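Local coordinates for flagellar biosynthetic protein FlhB (Aquifex aeolicus, PDB 3B1S) that probably helps form the flagellar rod and export flagellar proteins as an inner-membrane component of the type III export apparatus, of which this is the C-terminal domain, at residues K16-V21 against K61-K66. Residues are numbered along the deposited sequence; the frame is centred on the assembly and turned at random.
Sequences KAPVVV and KEISPK
The carbonyl oxygen of Pro18 is gripped by two groups of the loop opposite. Ile63 N donates a hydrogen bond to Pro18 O (2.9 Å, 158° at the hydrogen), and the CA-H of Glu62 adds a weaker contact to the same oxygen. The two branches of Ile63 then part, one to the Pro18 ring and one to Val20. With CG1 set between its backbone N and carbonyl carbon (chi1 61°), the longer branch reaches the ring, where Ile63 CD1 lies 3.8 Å from Pro18 CD. The other branch turns to the strand, Ile63 CG2 meeting Val20 CG2 at 4.1 Å, the two side chains crossing at about a right angle. That same Val20 methyl also packs on the backbone, 3.6 Å from Lys61 O, and a backbone hydrogen bond between Val20 and Gly60 adds a second tie. The extended Glu62 chain runs back along 16-18, bringing OE2 to 4.0 Å from Ala17 CB. Tyr68 and Val71 of helix 68-84 touch Ile63, and also Ala17 and Pro18 respectively, while Ile6 and Leu8 of strand 4-9 back Val20. The irregular segment 61-66 thus ties the loop leading into helix 68-84 to the antiparallel strand pair of the FlhB/YscU-type cytoplasmic domain.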
loop_
_atom_site.group_PDB
_atom_site.type_symbol
_atom_site.label_atom_id
_atom_site.label_comp_id
_atom_site.label_asym_id
_atom_site.label_seq_id
_atom_site.Cartn_x
_atom_site.Cartn_y
_atom_site.Cartn_z
ATOM N N LYS D 16 11.018 5.666 -10.797
ATOM C CA LYS D 16 10.322 6.171 -11.969
ATOM C C LYS D 16 8.828 6.246 -11.686
ATOM O O LYS D 16 8.126 7.130 -12.185
ATOM C CB LYS D 16 10.622 5.316 -13.218
ATOM C CG LYS D 16 11.963 5.704 -13.884
ATOM C CD LYS D 16 12.097 5.227 -15.348
ATOM C CE LYS D 16 13.502 5.584 -15.903
ATOM N NZ LYS D 16 13.693 5.303 -17.368
ATOM N N ALA D 17 8.370 5.317 -10.862
ATOM C CA ALA D 17 6.979 5.217 -10.476
ATOM C C ALA D 17 6.860 4.704 -9.025
ATOM O O ALA D 17 7.865 4.299 -8.426
ATOM C CB ALA D 17 6.215 4.319 -11.466
ATOM N N PRO D 18 5.645 4.774 -8.444
ATOM C CA PRO D 18 5.340 4.193 -7.124
ATOM C C PRO D 18 5.419 2.640 -7.016
ATOM O O PRO D 18 4.783 1.915 -7.781
ATOM C CB PRO D 18 3.918 4.680 -6.874
ATOM C CG PRO D 18 3.811 5.941 -7.694
ATOM C CD PRO D 18 4.554 5.660 -8.905
ATOM N N VAL D 19 6.218 2.178 -6.058
ATOM C CA VAL D 19 6.347 0.784 -5.661
ATOM C C VAL D 19 5.238 0.434 -4.657
ATOM O O VAL D 19 5.066 1.124 -3.666
ATOM C CB VAL D 19 7.713 0.556 -4.924
ATOM C CG1 VAL D 19 8.017 -0.916 -4.732
ATOM C CG2 VAL D 19 8.847 1.205 -5.668
ATOM N N VAL D 20 4.508 -0.649 -4.886
ATOM C CA VAL D 20 3.543 -1.118 -3.897
ATOM C C VAL D 20 4.270 -1.815 -2.771
ATOM O O VAL D 20 4.786 -2.888 -2.971
ATOM C CB VAL D 20 2.595 -2.158 -4.494
ATOM C CG1 VAL D 20 1.458 -2.446 -3.530
ATOM C CG2 VAL D 20 2.084 -1.721 -5.858
ATOM N N VAL D 21 4.331 -1.227 -1.585
ATOM C CA VAL D 21 5.048 -1.909 -0.510
ATOM C C VAL D 21 4.173 -2.814 0.359
ATOM O O VAL D 21 4.681 -3.654 1.083
ATOM C CB VAL D 21 5.921 -0.962 0.353
ATOM C CG1 VAL D 21 6.399 0.197 -0.470
ATOM C CG2 VAL D 21 5.210 -0.485 1.613
ATOM N N LYS D 61 6.509 -4.565 -6.594
ATOM C CA LYS D 61 6.601 -4.169 -7.983
ATOM C C LYS D 61 5.865 -2.866 -8.386
ATOM O O LYS D 61 4.643 -2.739 -8.222
ATOM C CB LYS D 61 6.237 -5.354 -8.870
ATOM C CG LYS D 61 7.258 -6.488 -8.719
ATOM C CD LYS D 61 6.904 -7.726 -9.542
ATOM C CE LYS D 61 7.897 -8.864 -9.243
ATOM N NZ LYS D 61 7.916 -9.857 -10.356
ATOM N N GLU D 62 6.582 -1.998 -9.086
ATOM C CA GLU D 62 6.116 -0.684 -9.477
ATOM C C GLU D 62 4.835 -0.779 -10.225
ATOM O O GLU D 62 4.607 -1.705 -10.954
ATOM C CB GLU D 62 7.091 -0.049 -10.446
ATOM C CG GLU D 62 8.325 0.489 -9.849
ATOM C CD GLU D 62 9.149 1.186 -10.866
ATOM O OE1 GLU D 62 10.220 1.692 -10.529
ATOM O OE2 GLU D 62 8.725 1.228 -12.018
ATOM N N ILE D 63 3.981 0.194 -10.004
ATOM C CA ILE D 63 2.654 0.189 -10.576
ATOM C C ILE D 63 2.779 0.205 -12.089
ATOM O O ILE D 63 3.828 0.548 -12.639
ATOM C CB ILE D 63 1.806 1.373 -10.055
ATOM C CG1 ILE D 63 2.435 2.715 -10.433
ATOM C CG2 ILE D 63 1.717 1.309 -8.555
ATOM C CD1 ILE D 63 1.523 3.914 -10.307
ATOM N N SER D 64 1.693 -0.205 -12.708
ATOM C CA SER D 64 1.547 -0.145 -14.153
ATOM C C SER D 64 1.642 1.296 -14.589
ATOM O O SER D 64 1.154 2.185 -13.876
ATOM C CB SER D 64 0.174 -0.679 -14.582
ATOM O OG SER D 64 0.030 -2.034 -14.288
ATOM N N PRO D 65 2.316 1.559 -15.778
ATOM C CA PRO D 65 2.132 2.827 -16.475
ATOM C C PRO D 65 0.660 3.292 -16.532
ATOM O O PRO D 65 0.374 4.464 -16.268
ATOM C CB PRO D 65 2.732 2.536 -17.847
ATOM C CG PRO D 65 3.926 1.664 -17.494
ATOM C CD PRO D 65 3.446 0.792 -16.345
ATOM N N LYS D 66 -0.275 2.373 -16.653
ATOM C CA LYS D 66 -1.643 2.799 -16.736
ATOM C C LYS D 66 -2.058 3.604 -15.550
ATOM O O LYS D 66 -2.619 4.666 -15.702
ATOM C CB LYS D 66 -2.530 1.577 -16.700
ATOM C CG LYS D 66 -3.779 1.824 -15.902
ATOM C CD LYS D 66 -4.983 1.093 -16.462
ATOM C CE LYS D 66 -6.257 1.903 -16.241
ATOM N NZ LYS D 66 -7.486 1.286 -16.807
#